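PDB 5ZRD: tyrosinase from Burkholderia thailandensis, which catalyses the copper-dependent hydroxylation of monophenols to catechols and, as a tyrosinase, their further oxidation to o-quinones. Local coordinates for residues G55-P60 and C83-V88; G302-G305 and T309-M312; P91-M96 and N374-A379. All coordinates share one frame; numbering follows the deposited sequence.

Contact 1 (G55-P60 and C83-V88); sequences GYHGEP and CNHGNV. With CU (copper (II) ion), chain J; O (oxygen atom), chain L.
Y56 meets C83 through the backbone alone. Y56 O lies 4.1 Å from C83 N, and the Y56 ring leads away, with its OH hydrogen-bonded to P47 O. H57, on helix 50-57, carries the contact. H57 O accepts a hydrogen bond from C83 N at 3.1 Å. Its side chain leaves with CG anti to the backbone N (chi1 -168°), and this lays one face of the ring against C83. C83 SG lies over that face of the H57 ring, 3.5 Å from its centroid, and C83 CB makes a CH-pi contact over the same ring, 3.3 Å from H57 CD2. The tip, H57 NE2, binds copper at 2.0 Å. H85 NE2 binds the same ion at 2.1 Å. The two imidazoles meet obliquely, planes at 74°, with H57 NE2 at the edge of the H85 ring.

C83 SG is also covalently joined to H85 CE1, at 1.9 Å. This is a cysteine-histidine thioether, as known in fungal tyrosinases and related type 3 copper proteins. H85 ND1 is hydrogen-bonded to Q355 OE1, so thioether, copper and Q355 together fix the rotation of the ring. H94 is the third histidine, and the bound oxygen atom lies 2.5 Å from the copper. The chemistry is consistent with a firmly held copper site, one of whose ligands is cross-linked to its own loop, probably limiting how far H85 can move.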
loop_
_atom_site.group_PDB
_atom_site.type_symbol
_atom_site.label_atom_id
_atom_site.label_comp_id
_atom_site.label_asym_id
_atom_site.label_seq_id
_atom_site.Cartn_x
_atom_site.Cartn_y
_atom_site.Cartn_z
ATOM N N GLY A 55 21.187 -2.051 20.988
ATOM C CA GLY A 55 20.322 -1.936 19.768
ATOM C C GLY A 55 19.299 -3.055 19.610
ATOM O O GLY A 55 18.293 -2.873 18.894
ATOM N N TYR A 56 19.504 -4.203 20.264
ATOM C CA TYR A 56 18.544 -5.313 20.086
ATOM C C TYR A 56 17.176 -4.956 20.714
ATOM O O TYR A 56 16.129 -5.365 20.182
ATOM C CB TYR A 56 19.105 -6.630 20.655
ATOM C CG TYR A 56 20.323 -7.175 19.937
ATOM C CD1 TYR A 56 20.419 -7.131 18.549
ATOM C CD2 TYR A 56 21.363 -7.775 20.628
ATOM C CE1 TYR A 56 21.507 -7.644 17.868
ATOM C CE2 TYR A 56 22.468 -8.287 19.961
ATOM C CZ TYR A 56 22.548 -8.195 18.582
ATOM O OH TYR A 56 23.627 -8.663 17.910
ATOM N N HIS A 57 17.185 -4.174 21.807
ATOM C CA HIS A 57 16.029 -3.895 22.617
ATOM C C HIS A 57 14.967 -3.179 21.787
ATOM O O HIS A 57 13.825 -3.638 21.664
ATOM C CB HIS A 57 16.437 -3.040 23.831
ATOM C CG HIS A 57 15.368 -2.957 24.855
ATOM N ND1 HIS A 57 14.572 -1.854 24.990
ATOM C CD2 HIS A 57 14.923 -3.871 25.743
ATOM C CE1 HIS A 57 13.704 -2.074 25.952
ATOM N NE2 HIS A 57 13.885 -3.312 26.409
ATOM N N GLY A 58 15.383 -2.062 21.221
ATOM C CA GLY A 58 14.533 -1.114 20.527
ATOM C C GLY A 58 15.158 -0.673 19.201
ATOM O O GLY A 58 15.234 -1.446 18.254
ATOM N N GLU A 59 15.584 0.587 19.142
ATOM C CA GLU A 59 16.216 1.124 17.970
ATOM C C GLU A 59 17.664 0.645 17.941
ATOM O O GLU A 59 18.283 0.568 18.979
ATOM C CB GLU A 59 16.199 2.649 17.999
ATOM C CG GLU A 59 14.818 3.285 17.958
ATOM C CD GLU A 59 14.910 4.780 18.218
ATOM O OE1 GLU A 59 15.954 5.342 17.925
ATOM O OE2 GLU A 59 13.954 5.376 18.697
ATOM N N PRO A 60 18.222 0.354 16.776
ATOM C CA PRO A 60 17.631 0.589 15.464
ATOM C C PRO A 60 16.540 -0.427 15.134
ATOM O O PRO A 60 16.658 -1.619 15.474
ATOM C CB PRO A 60 18.765 0.431 14.438
ATOM C CG PRO A 60 19.813 -0.365 15.162
ATOM C CD PRO A 60 19.596 -0.134 16.650
ATOM N N CYS A 83 12.534 -6.501 21.851
ATOM C CA CYS A 83 12.154 -6.736 23.223
ATOM C C CYS A 83 10.646 -7.007 23.253
ATOM O O CYS A 83 9.869 -6.459 22.406
ATOM C CB CYS A 83 12.573 -5.610 24.157
ATOM S SG CYS A 83 11.646 -4.060 23.949
ATOM N N ASN A 84 10.258 -7.910 24.173
ATOM C CA ASN A 84 8.869 -8.261 24.468
ATOM C C ASN A 84 8.388 -7.472 25.697
ATOM O O ASN A 84 9.008 -7.555 26.771
ATOM C CB ASN A 84 8.713 -9.761 24.709
ATOM C CG ASN A 84 8.615 -10.548 23.430
ATOM O OD1 ASN A 84 7.585 -10.498 22.780
ATOM N ND2 ASN A 84 9.695 -11.210 23.033
ATOM N N HIS A 85 7.265 -6.764 25.527
ATOM C CA HIS A 85 6.608 -5.944 26.572
ATOM C C HIS A 85 5.094 -6.100 26.504
ATOM O O HIS A 85 4.537 -6.309 25.461
ATOM C CB HIS A 85 6.967 -4.475 26.389
ATOM C CG HIS A 85 8.436 -4.271 26.305
ATOM N ND1 HIS A 85 9.099 -4.265 25.118
ATOM C CD2 HIS A 85 9.377 -4.191 27.271
ATOM C CE1 HIS A 85 10.387 -4.120 25.357
ATOM N NE2 HIS A 85 10.590 -4.070 26.673
ATOM N N GLY A 86 4.447 -6.018 27.632
ATOM C CA GLY A 86 3.029 -6.241 27.720
ATOM C C GLY A 86 2.625 -7.633 27.253
ATOM O O GLY A 86 1.467 -7.819 26.829
ATOM N N ASN A 87 3.518 -8.621 27.329
ATOM C CA ASN A 87 3.119 -9.952 26.915
ATOM C C ASN A 87 3.887 -11.002 27.725
ATOM O O ASN A 87 4.792 -10.671 28.459
ATOM C CB ASN A 87 3.259 -10.104 25.401
ATOM C CG ASN A 87 4.698 -10.207 24.943
ATOM O OD1 ASN A 87 5.528 -10.804 25.633
ATOM N ND2 ASN A 87 4.966 -9.707 23.741
ATOM N N VAL A 88 3.514 -12.273 27.595
ATOM C CA VAL A 88 4.032 -13.306 28.533
ATOM C C VAL A 88 5.520 -13.605 28.289
ATOM O O VAL A 88 6.159 -14.268 29.101
ATOM C CB VAL A 88 3.196 -14.596 28.455
ATOM C CG1 VAL A 88 1.798 -14.365 29.005
ATOM C CG2 VAL A 88 3.121 -15.141 27.035
HETATM CU CU CU J . 12.490 -4.272 27.484
HETATM O O O L . 11.995 -2.828 29.433
#

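Contact 2 (G302-G305 and T309-M312); sequences GDMG and TAGM
The carboxylate of D303 is the flat group here, and T309 OG1 approaches it close to its plane and not over a face. The T309 OG1 hydroxyl donates to D303 OD2 at 2.7 Å, on the anti side and 16° out of the carboxylate plane. T309 is set for this by chi1 57°, which places OG1 between its backbone N and carbonyl carbon. The other oxygen, OD1, takes bonds from Y175 OH and V178 N, and K171 forms a salt bridge to OD2. These partners would probably keep the buried acid charged.

The backbones are joined through water as well. One water donates to D303 O at 2.9 Å and accepts from T309 N at 2.8 Å. A310 CB packs 3.7 Å from M304 CA. M304 SD lies 4.1 Å from A310 CB, brought back by bends at chi2 and chi3.

Both segments belong to the loop between strand 295-297 and helix 315-334. M304 rests on I315 and F316 of that helix and on V284 of helix 274-285. M304 O also accepts a hydrogen bond from ND1 of the copper ligand H281, a second-shell bond that would hold the orientation of this histidine. A310 touches F316 and H281, between the same two helices.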
loop_
_atom_site.group_PDB
_atom_site.type_symbol
_atom_site.label_atom_id
_atom_site.label_comp_id
_atom_site.label_asym_id
_atom_site.label_seq_id
_atom_site.Cartn_x
_atom_site.Cartn_y
_atom_site.Cartn_z
ATOM N N GLY A 302 14.814 11.203 29.143
ATOM C CA GLY A 302 15.981 10.349 29.287
ATOM C C GLY A 302 15.825 9.023 28.558
ATOM O O GLY A 302 14.731 8.592 28.250
ATOM N N ASP A 303 16.936 8.380 28.258
ATOM C CA ASP A 303 16.856 7.222 27.408
ATOM C C ASP A 303 16.044 6.091 28.040
ATOM O O ASP A 303 15.249 5.468 27.360
ATOM C CB ASP A 303 18.250 6.774 26.962
ATOM C CG ASP A 303 18.897 7.766 26.025
ATOM O OD1 ASP A 303 19.527 8.702 26.559
ATOM O OD2 ASP A 303 18.757 7.628 24.773
ATOM N N MET A 304 16.193 5.896 29.346
ATOM C CA MET A 304 15.519 4.817 30.099
ATOM C C MET A 304 13.989 5.008 30.147
ATOM O O MET A 304 13.283 4.080 30.493
ATOM C CB MET A 304 16.060 4.759 31.533
ATOM C CG MET A 304 17.329 3.935 31.679
ATOM S SD MET A 304 17.079 2.158 31.470
ATOM C CE MET A 304 16.132 1.764 32.930
ATOM N N GLY A 305 13.470 6.184 29.796
ATOM C CA GLY A 305 12.073 6.538 30.033
ATOM C C GLY A 305 11.100 5.958 29.030
ATOM O O GLY A 305 9.918 6.018 29.281
ATOM N N THR A 309 15.332 3.668 23.231
ATOM C CA THR A 309 16.785 3.654 23.393
ATOM C C THR A 309 17.194 3.354 24.837
ATOM O O THR A 309 18.357 3.480 25.195
ATOM C CB THR A 309 17.381 5.008 22.971
ATOM O OG1 THR A 309 16.809 6.102 23.706
ATOM C CG2 THR A 309 17.163 5.266 21.499
ATOM N N ALA A 310 16.286 2.893 25.674
ATOM C CA ALA A 310 16.662 2.526 27.060
ATOM C C ALA A 310 17.812 1.520 27.080
ATOM O O ALA A 310 18.629 1.511 27.989
ATOM C CB ALA A 310 15.475 1.935 27.755
ATOM N N GLY A 311 17.843 0.625 26.108
ATOM C CA GLY A 311 18.901 -0.405 26.093
ATOM C C GLY A 311 20.296 0.179 25.887
ATOM O O GLY A 311 21.267 -0.526 26.112
ATOM N N MET A 312 20.416 1.452 25.485
ATOM C CA MET A 312 21.750 2.044 25.259
ATOM C C MET A 312 22.295 2.588 26.572
ATOM O O MET A 312 23.440 2.948 26.621
ATOM C CB MET A 312 21.718 3.188 24.247
ATOM C CG MET A 312 21.316 2.776 22.854
ATOM S SD MET A 312 22.440 1.545 22.152
ATOM C CE MET A 312 21.661 1.184 20.585
HETATM O O HOH W 1 13.901 5.501 24.803
#

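Contact 3 (P91-M96 and N374-A379); sequences PTWHRM and NPFKKA. With CU (copper (II) ion), chain J.
W93 reaches out of helix 90-108 to N374 and F376. CG stands anti to the backbone N (chi1 -174°), and from CB the indole swings toward the 374-379 segment. W93 CD1 comes 3.9 Å from N374 O. Next to it, W93 NE1 gives its hydrogen to N374 O at 2.9 Å. The bond is almost straight, 175°, with N374 O in the indole plane at the ring edge. W93 CE2 meets F376 CE2 at 3.5 Å, and W93 CZ2 lies 3.7 Å from F376 CZ. F376 CE2 thus sits over one indole face, toward the rim. The two rings meet obliquely, planes at 40°. W93 CE3 stands 3.5 Å above the plane of the H94 ring, over its centre.

N374 O and the P375 ring atom CD lie over one face of F376, and the backbone carbon M96 C over the opposite face. M96 CB also approaches F376 CD2, at 3.7 Å.

H94 NE2 binds copper, so W93 packs directly on a metal ligand while bonding outward to N374. The H94 ring also stacks on H320 of helix 315-334, and R95 forms a salt bridge to D324 of that helix. F376 pairs by backbone with Y384, and the M96 side chain also touches Y384. The contact therefore joins the copper-binding helix 90-108 to the weak strand 376-377, which pairs with strand 383-385.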
loop_
_atom_site.group_PDB
_atom_site.type_symbol
_atom_site.label_atom_id
_atom_site.label_comp_id
_atom_site.label_asym_id
_atom_site.label_seq_id
_atom_site.Cartn_x
_atom_site.Cartn_y
_atom_site.Cartn_z
ATOM N N PRO A 91 9.323 -11.627 30.844
ATOM C CA PRO A 91 10.353 -12.080 31.790
ATOM C C PRO A 91 11.475 -12.916 31.151
ATOM O O PRO A 91 12.647 -12.738 31.479
ATOM C CB PRO A 91 9.580 -12.981 32.762
ATOM C CG PRO A 91 8.195 -12.392 32.749
ATOM C CD PRO A 91 7.991 -12.028 31.296
ATOM N N THR A 92 11.078 -13.847 30.292
ATOM C CA THR A 92 11.994 -14.788 29.707
ATOM C C THR A 92 12.839 -14.115 28.623
ATOM O O THR A 92 13.971 -14.471 28.411
ATOM C CB THR A 92 11.223 -15.969 29.103
ATOM O OG1 THR A 92 10.135 -15.525 28.288
ATOM C CG2 THR A 92 10.690 -16.863 30.182
ATOM N N TRP A 93 12.244 -13.196 27.887
ATOM C CA TRP A 93 12.999 -12.507 26.854
ATOM C C TRP A 93 14.101 -11.708 27.520
ATOM O O TRP A 93 15.240 -11.764 27.043
ATOM C CB TRP A 93 12.141 -11.612 25.960
ATOM C CG TRP A 93 12.930 -11.044 24.829
ATOM C CD1 TRP A 93 13.127 -11.621 23.608
ATOM C CD2 TRP A 93 13.703 -9.828 24.838
ATOM N NE1 TRP A 93 13.931 -10.824 22.842
ATOM C CE2 TRP A 93 14.327 -9.734 23.577
ATOM C CE3 TRP A 93 13.940 -8.827 25.785
ATOM C CZ2 TRP A 93 15.164 -8.681 23.234
ATOM C CZ3 TRP A 93 14.769 -7.783 25.446
ATOM C CH2 TRP A 93 15.364 -7.711 24.183
ATOM N N HIS A 94 13.741 -10.960 28.570
ATOM C CA HIS A 94 14.746 -10.121 29.225
ATOM C C HIS A 94 15.753 -11.006 29.948
ATOM O O HIS A 94 16.882 -10.609 30.060
ATOM C CB HIS A 94 14.144 -9.085 30.165
ATOM C CG HIS A 94 13.443 -8.028 29.410
ATOM N ND1 HIS A 94 12.225 -8.242 28.891
ATOM C CD2 HIS A 94 13.825 -6.787 29.031
ATOM C CE1 HIS A 94 11.854 -7.173 28.205
ATOM N NE2 HIS A 94 12.810 -6.250 28.301
ATOM N N ARG A 95 15.352 -12.196 30.395
ATOM C CA ARG A 95 16.302 -13.123 31.011
ATOM C C ARG A 95 17.418 -13.427 30.012
ATOM O O ARG A 95 18.591 -13.391 30.381
ATOM C CB ARG A 95 15.614 -14.418 31.465
ATOM C CG ARG A 95 16.542 -15.518 31.983
ATOM C CD ARG A 95 15.767 -16.554 32.780
ATOM N NE ARG A 95 15.461 -16.072 34.118
ATOM C CZ ARG A 95 14.714 -16.693 35.022
ATOM N NH1 ARG A 95 14.218 -17.890 34.761
ATOM N NH2 ARG A 95 14.525 -16.123 36.204
ATOM N N MET A 96 17.042 -13.732 28.782
ATOM C CA MET A 96 18.003 -14.088 27.803
ATOM C C MET A 96 18.809 -12.848 27.392
ATOM O O MET A 96 20.038 -12.942 27.126
ATOM C CB MET A 96 17.338 -14.725 26.588
ATOM C CG MET A 96 16.819 -16.115 26.881
ATOM S SD MET A 96 18.057 -17.178 27.667
ATOM C CE MET A 96 19.380 -16.985 26.467
ATOM N N ASN A 374 13.841 -14.015 19.731
ATOM C CA ASN A 374 14.735 -13.370 18.744
ATOM C C ASN A 374 15.431 -12.154 19.362
ATOM O O ASN A 374 14.835 -11.434 20.139
ATOM C CB ASN A 374 13.959 -12.937 17.511
ATOM C CG ASN A 374 13.269 -14.104 16.844
ATOM O OD1 ASN A 374 12.144 -13.967 16.388
ATOM N ND2 ASN A 374 13.927 -15.252 16.790
ATOM N N PRO A 375 16.686 -11.915 19.032
ATOM C CA PRO A 375 17.484 -12.661 18.052
ATOM C C PRO A 375 18.475 -13.669 18.666
ATOM O O PRO A 375 19.468 -14.049 18.025
ATOM C CB PRO A 375 18.276 -11.506 17.422
ATOM C CG PRO A 375 18.623 -10.627 18.627
ATOM C CD PRO A 375 17.434 -10.771 19.568
ATOM N N PHE A 376 18.202 -14.089 19.893
ATOM C CA PHE A 376 19.131 -14.894 20.671
ATOM C C PHE A 376 19.172 -16.345 20.165
ATOM O O PHE A 376 18.135 -16.977 19.995
ATOM C CB PHE A 376 18.729 -14.856 22.144
ATOM C CG PHE A 376 18.532 -13.453 22.640
ATOM C CD1 PHE A 376 19.483 -12.480 22.385
ATOM C CD2 PHE A 376 17.374 -13.091 23.308
ATOM C CE1 PHE A 376 19.300 -11.175 22.817
ATOM C CE2 PHE A 376 17.195 -11.789 23.744
ATOM C CZ PHE A 376 18.155 -10.833 23.497
ATOM N N LYS A 377 20.395 -16.862 19.985
ATOM C CA LYS A 377 20.638 -18.172 19.365
ATOM C C LYS A 377 21.544 -19.021 20.263
ATOM O O LYS A 377 22.436 -18.497 20.910
ATOM C CB LYS A 377 21.236 -17.972 17.972
ATOM C CG LYS A 377 20.195 -17.827 16.871
ATOM C CD LYS A 377 20.497 -16.666 15.952
ATOM C CE LYS A 377 19.588 -16.582 14.741
ATOM N NZ LYS A 377 18.162 -16.597 15.130
ATOM N N LYS A 378 21.270 -20.326 20.327
ATOM C CA LYS A 378 22.202 -21.281 20.988
ATOM C C LYS A 378 23.432 -21.503 20.085
ATOM O O LYS A 378 23.409 -21.105 18.922
ATOM C CB LYS A 378 21.478 -22.600 21.270
ATOM C CG LYS A 378 20.317 -22.498 22.252
ATOM C CD LYS A 378 19.274 -23.605 22.087
ATOM C CE LYS A 378 19.024 -24.387 23.359
ATOM N NZ LYS A 378 18.226 -25.605 23.092
ATOM N N ALA A 379 24.500 -22.122 20.608
ATOM C CA ALA A 379 25.696 -22.535 19.795
ATOM C C ALA A 379 25.264 -23.264 18.513
ATOM O O ALA A 379 25.855 -23.080 17.473
ATOM C CB ALA A 379 26.602 -23.415 20.624
HETATM CU CU CU J . 12.490 -4.272 27.484
#

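All three contacts are largely buried, but contact 3 lies farther from the chain centre, about 18 Å against 11 and 10 Å between centres, and runs out to the exposed K377 and A379. Contact 1 uses helix 50-57 and the loop before helix 90-108, which carries contact 3. Contact 2 lies in the loop before helix 315-334. Contacts 1 and 3 share one copper: H57 and H85 come from contact 1, H94 from contact 3. They also pack directly, C83 CB against W93 CZ3 at 3.3 Å. Contact 2 supplies no ligand but touches contact 1. Metal and thioether bonding dominate contact 1, a charged polar network contact 2, and aromatic packing contact 3.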